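Local coordinates for putative Lipoprotein (Shewanella oneidensis, PDB 3U24) that is of unknown function but binds zinc and calcium ions and is probably related to zinc metallopeptidases, at residues K315-I327 and Y376-E388. Sequence-based numbering, arbitrary orientation. Where two conformers were deposited one is given.
Sequences KRDDFVSEVRKQI and YYNVTPLDGMSNE. With ZN (zinc ion), chain J.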
loop_
_atom_site.group_PDB
_atom_site.type_symbol
_atom_site.label_atom_id
_atom_site.label_comp_id
_atom_site.label_asym_id
_atom_site.label_seq_id
_atom_site.Cartn_x
_atom_site.Cartn_y
_atom_site.Cartn_z
ATOM N N LYS A 315 17.463 19.831 -13.008
ATOM C CA LYS A 315 18.845 19.356 -12.944
ATOM C C LYS A 315 18.966 18.458 -11.728
ATOM O O LYS A 315 18.388 18.736 -10.694
ATOM C CB LYS A 315 19.866 20.514 -12.830
ATOM C CG LYS A 315 20.400 21.054 -14.159
ATOM C CD LYS A 315 21.110 22.407 -14.003
ATOM C CE LYS A 315 20.211 23.598 -14.410
ATOM N NZ LYS A 315 20.525 24.876 -13.694
ATOM N N ARG A 316 19.737 17.398 -11.881
ATOM C CA ARG A 316 19.840 16.346 -10.912
ATOM C C ARG A 316 20.181 16.813 -9.503
ATOM O O ARG A 316 19.500 16.438 -8.559
ATOM C CB ARG A 316 20.892 15.386 -11.415
ATOM C CG ARG A 316 21.286 14.286 -10.470
ATOM C CD ARG A 316 22.462 13.478 -11.037
ATOM N NE ARG A 316 22.681 12.323 -10.183
ATOM C CZ ARG A 316 23.613 11.401 -10.371
ATOM N NH1 ARG A 316 24.436 11.472 -11.418
ATOM N NH2 ARG A 316 23.713 10.399 -9.505
ATOM N N ASP A 317 21.232 17.613 -9.378
ATOM C CA ASP A 317 21.709 18.081 -8.080
ATOM C C ASP A 317 20.711 19.063 -7.389
ATOM O O ASP A 317 20.796 19.272 -6.189
ATOM C CB ASP A 317 23.109 18.716 -8.226
ATOM C CG ASP A 317 24.260 17.671 -8.414
ATOM O OD1 ASP A 317 24.033 16.437 -8.396
ATOM O OD2 ASP A 317 25.426 18.111 -8.576
ATOM N N ASP A 318 19.747 19.608 -8.140
ATOM C CA ASP A 318 18.711 20.475 -7.586
ATOM C C ASP A 318 17.367 19.801 -7.298
ATOM O O ASP A 318 16.403 20.472 -7.023
ATOM C CB ASP A 318 18.488 21.666 -8.517
ATOM C CG ASP A 318 19.737 22.512 -8.664
ATOM O OD1 ASP A 318 20.517 22.599 -7.691
ATOM O OD2 ASP A 318 19.938 23.071 -9.764
ATOM N N PHE A 319 17.313 18.484 -7.351
ATOM C CA PHE A 319 16.065 17.762 -7.257
ATOM C C PHE A 319 15.352 18.109 -5.926
ATOM O O PHE A 319 14.195 18.538 -5.910
ATOM C CB PHE A 319 16.317 16.251 -7.376
ATOM C CG PHE A 319 15.066 15.430 -7.342
ATOM C CD1 PHE A 319 14.222 15.390 -8.425
ATOM C CD2 PHE A 319 14.736 14.680 -6.224
ATOM C CE1 PHE A 319 13.050 14.631 -8.392
ATOM C CE2 PHE A 319 13.565 13.917 -6.180
ATOM C CZ PHE A 319 12.711 13.909 -7.254
ATOM N N VAL A 320 16.078 17.941 -4.843
ATOM C CA VAL A 320 15.556 18.133 -3.470
ATOM C C VAL A 320 15.156 19.610 -3.240
ATOM O O VAL A 320 14.096 19.872 -2.766
ATOM C CB VAL A 320 16.558 17.614 -2.416
ATOM C CG1 VAL A 320 16.093 17.957 -1.018
ATOM C CG2 VAL A 320 16.738 16.080 -2.557
ATOM N N SER A 321 15.996 20.556 -3.610
ATOM C CA SER A 321 15.642 21.970 -3.600
ATOM C C SER A 321 14.422 22.316 -4.432
ATOM O O SER A 321 13.664 23.209 -4.034
ATOM C CB SER A 321 16.785 22.786 -4.175
ATOM O OG SER A 321 17.815 22.799 -3.245
ATOM N N GLU A 322 14.230 21.651 -5.582
ATOM C CA GLU A 322 13.064 21.979 -6.419
ATOM C C GLU A 322 11.826 21.570 -5.644
ATOM O O GLU A 322 10.816 22.300 -5.634
ATOM C CB GLU A 322 13.125 21.331 -7.807
ATOM C CG GLU A 322 11.912 21.562 -8.736
ATOM C CD GLU A 322 11.645 23.044 -9.043
ATOM O OE1 GLU A 322 12.613 23.818 -9.110
ATOM O OE2 GLU A 322 10.468 23.464 -9.195
ATOM N N VAL A 323 11.927 20.444 -4.944
ATOM C CA VAL A 323 10.838 19.991 -4.114
ATOM C C VAL A 323 10.531 20.960 -3.000
ATOM O O VAL A 323 9.349 21.282 -2.795
ATOM C CB VAL A 323 11.058 18.573 -3.540
ATOM C CG1 VAL A 323 9.853 18.176 -2.706
ATOM C CG2 VAL A 323 11.232 17.542 -4.668
ATOM N N ARG A 324 11.558 21.446 -2.291
ATOM C CA ARG A 324 11.328 22.417 -1.210
ATOM C C ARG A 324 10.708 23.706 -1.729
ATOM O O ARG A 324 9.889 24.333 -1.062
ATOM C CB ARG A 324 12.631 22.832 -0.523
ATOM C CG ARG A 324 13.304 21.795 0.336
ATOM C CD ARG A 324 14.272 22.416 1.361
ATOM N NE ARG A 324 14.718 21.339 2.221
ATOM C CZ ARG A 324 15.827 20.629 2.043
ATOM N NH1 ARG A 324 16.696 20.927 1.090
ATOM N NH2 ARG A 324 16.076 19.621 2.860
ATOM N N LYS A 325 11.132 24.136 -2.896
ATOM C CA LYS A 325 10.582 25.345 -3.509
ATOM C C LYS A 325 9.086 25.157 -3.888
ATOM O O LYS A 325 8.249 26.074 -3.697
ATOM C CB LYS A 325 11.449 25.699 -4.727
ATOM C CG LYS A 325 11.043 26.907 -5.551
ATOM C CD LYS A 325 12.001 27.106 -6.730
ATOM C CE LYS A 325 11.553 28.258 -7.637
ATOM N NZ LYS A 325 10.252 27.961 -8.319
ATOM N N GLN A 326 8.733 23.954 -4.341
ATOM C CA GLN A 326 7.375 23.695 -4.865
ATOM C C GLN A 326 6.313 23.641 -3.773
ATOM O O GLN A 326 5.199 24.118 -3.975
ATOM C CB GLN A 326 7.308 22.416 -5.701
ATOM C CG GLN A 326 7.830 22.635 -7.099
ATOM C CD GLN A 326 7.656 21.439 -7.996
ATOM O OE1 GLN A 326 6.873 20.521 -7.701
ATOM N NE2 GLN A 326 8.392 21.429 -9.103
ATOM N N ILE A 327 6.660 23.099 -2.618
ATOM C CA ILE A 327 5.655 22.911 -1.607
ATOM C C ILE A 327 4.982 24.244 -1.207
ATOM O O ILE A 327 3.738 24.307 -1.200
ATOM C CB ILE A 327 6.185 22.059 -0.437
ATOM C CG1 ILE A 327 6.386 20.633 -0.949
ATOM C CG2 ILE A 327 5.171 22.031 0.714
ATOM C CD1 ILE A 327 7.139 19.744 -0.002
ATOM N N TYR A 376 7.742 13.602 8.252
ATOM C CA TYR A 376 8.557 14.165 7.156
ATOM C C TYR A 376 8.097 13.810 5.723
ATOM O O TYR A 376 7.424 12.812 5.499
ATOM C CB TYR A 376 10.001 13.661 7.259
ATOM C CG TYR A 376 10.619 13.789 8.616
ATOM C CD1 TYR A 376 11.324 14.940 8.979
ATOM C CD2 TYR A 376 10.524 12.750 9.546
ATOM C CE1 TYR A 376 11.904 15.055 10.236
ATOM C CE2 TYR A 376 11.105 12.862 10.808
ATOM C CZ TYR A 376 11.790 14.012 11.145
ATOM O OH TYR A 376 12.346 14.125 12.400
ATOM N N TYR A 377 8.541 14.613 4.753
ATOM C CA TYR A 377 8.482 14.260 3.336
ATOM C C TYR A 377 9.865 13.755 2.918
ATOM O O TYR A 377 10.796 14.546 2.712
ATOM C CB TYR A 377 8.071 15.484 2.515
ATOM C CG TYR A 377 7.711 15.275 1.052
ATOM C CD1 TYR A 377 7.462 14.022 0.521
ATOM C CD2 TYR A 377 7.545 16.370 0.221
ATOM C CE1 TYR A 377 7.108 13.865 -0.810
ATOM C CE2 TYR A 377 7.175 16.237 -1.100
ATOM C CZ TYR A 377 6.954 14.985 -1.618
ATOM O OH TYR A 377 6.624 14.864 -2.941
ATOM N N ASN A 378 9.981 12.435 2.824
ATOM C CA ASN A 378 11.190 11.747 2.372
ATOM C C ASN A 378 11.348 11.852 0.854
ATOM O O ASN A 378 10.563 11.290 0.104
ATOM C CB ASN A 378 11.144 10.268 2.756
ATOM C CG ASN A 378 11.117 10.055 4.250
ATOM O OD1 ASN A 378 11.862 10.692 4.988
ATOM N ND2 ASN A 378 10.255 9.149 4.709
ATOM N N VAL A 379 12.364 12.580 0.415
ATOM C CA VAL A 379 12.632 12.763 -1.001
ATOM C C VAL A 379 14.054 12.273 -1.195
ATOM O O VAL A 379 14.968 12.823 -0.567
ATOM C CB VAL A 379 12.552 14.249 -1.370
ATOM C CG1 VAL A 379 13.120 14.490 -2.757
ATOM C CG2 VAL A 379 11.108 14.732 -1.286
ATOM N N THR A 380 14.247 11.235 -2.005
ATOM C CA THR A 380 15.588 10.651 -2.176
ATOM C C THR A 380 16.446 11.430 -3.147
ATOM O O THR A 380 16.098 11.460 -4.348
ATOM C CB THR A 380 15.555 9.191 -2.670
ATOM O OG1 THR A 380 14.682 8.453 -1.805
ATOM C CG2 THR A 380 16.998 8.569 -2.651
ATOM N N PRO A 381 17.572 12.040 -2.639
ATOM C CA PRO A 381 18.527 12.584 -3.609
ATOM C C PRO A 381 19.017 11.489 -4.591
ATOM O O PRO A 381 18.923 10.255 -4.330
ATOM C CB PRO A 381 19.684 13.184 -2.737
ATOM C CG PRO A 381 19.484 12.673 -1.354
ATOM C CD PRO A 381 18.032 12.248 -1.236
ATOM N N LEU A 382 19.479 11.971 -5.736
ATOM C CA LEU A 382 19.959 11.110 -6.790
ATOM C C LEU A 382 21.488 11.065 -6.664
ATOM O O LEU A 382 22.214 11.775 -7.353
ATOM C CB LEU A 382 19.465 11.651 -8.131
ATOM C CG LEU A 382 17.979 12.002 -8.105
ATOM C CD1 LEU A 382 17.492 12.542 -9.434
ATOM C CD2 LEU A 382 17.184 10.783 -7.670
ATOM N N ASP A 383 21.940 10.276 -5.699
ATOM C CA ASP A 383 23.346 9.908 -5.527
ATOM C C ASP A 383 23.320 8.395 -5.433
ATOM O O ASP A 383 22.292 7.814 -5.046
ATOM C CB ASP A 383 23.935 10.503 -4.237
ATOM C CG ASP A 383 23.082 10.189 -2.970
ATOM O OD1 ASP A 383 22.335 11.085 -2.541
ATOM O OD2 ASP A 383 23.150 9.068 -2.398
ATOM N N GLY A 384 24.426 7.751 -5.768
ATOM C CA GLY A 384 24.494 6.282 -5.744
ATOM C C GLY A 384 24.187 5.713 -7.117
ATOM O O GLY A 384 25.017 4.996 -7.710
HETATM N N MSE A 385 22.989 6.049 -7.611
HETATM C CA MSE A 385 22.596 5.812 -9.004
HETATM C C MSE A 385 23.719 6.231 -10.006
HETATM O O MSE A 385 24.518 7.141 -9.739
HETATM C CB MSE A 385 21.287 6.569 -9.320
HETATM C CG MSE A 385 20.000 6.070 -8.590
HETATM SE SE MSE A 385 18.296 6.781 -9.374
HETATM C CE MSE A 385 16.985 5.750 -8.320
ATOM N N SER A 386 23.790 5.525 -11.136
ATOM C CA SER A 386 24.572 5.929 -12.289
ATOM C C SER A 386 24.020 7.222 -12.896
ATOM O O SER A 386 22.843 7.557 -12.704
ATOM C CB SER A 386 24.475 4.816 -13.346
ATOM O OG SER A 386 23.121 4.486 -13.643
ATOM N N ASN A 387 24.834 7.923 -13.672
ATOM C CA ASN A 387 24.321 9.046 -14.438
ATOM C C ASN A 387 23.082 8.621 -15.240
ATOM O O ASN A 387 22.101 9.347 -15.278
ATOM C CB ASN A 387 25.378 9.659 -15.348
ATOM C CG ASN A 387 26.590 10.141 -14.578
ATOM O OD1 ASN A 387 26.445 10.843 -13.607
ATOM N ND2 ASN A 387 27.786 9.695 -14.969
ATOM N N GLU A 388 23.112 7.413 -15.805
ATOM C CA GLU A 388 22.071 6.967 -16.717
ATOM C C GLU A 388 20.773 6.664 -15.974
ATOM O O GLU A 388 19.691 7.023 -16.446
ATOM C CB GLU A 388 22.517 5.720 -17.506
ATOM C CG GLU A 388 23.646 5.959 -18.520
ATOM C CD GLU A 388 25.032 6.086 -17.907
ATOM O OE1 GLU A 388 25.300 5.596 -16.785
ATOM O OE2 GLU A 388 25.902 6.682 -18.551
HETATM ZN ZN ZN J . 9.533 25.491 -10.520
HETATM O O HOH W 1 26.473 9.510 -11.381
HETATM O O HOH W 2 10.953 25.143 -12.311
HETATM O O HOH W 3 7.213 24.778 -11.368
#
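R316 grips the carbonyl oxygen of L382 side-on: NE lies 2.9 Å from L382 O and NH2 3.0 Å from the same oxygen, both coming from one face of the carbonyl plane. Its chain runs straight from CG to NE, with CG anti to the backbone N (chi1 173°), which carries the guanidinium out to the 382-386 loop. NH2 adds a weak bond to M385 O, and NH1 donates a hydrogen bond to water 1, which in turn donates to N387 OD1 at 2.6 Å. With an alanine at R316, L382 O would probably lose both of these donors and water 1 its NH1 partner. Beyond this polar end, the helical segment 319-327 runs roughly antiparallel (146°) to strand 376-379, the central strand of a small three-stranded mixed sheet. F319 CE2 touches V379 CG1 at 3.5 Å, and V320 CG2 rests against V379 and P381. V323 meets V379 tip to tip, while V379 CG2 sits over one face of the Y377 ring and I327 CD1 meets that ring in plane at its edge, 3.4 Å from Y377 CD2. Y377 OH is hydrogen-bonded to N406 OD1. On helix 319-337, E322 OE2 binds a zinc ion at 2.6 Å and uses its anti lone pair to accept from Q326 NE2, while Q326 OE1 is satisfied by N406 ND2.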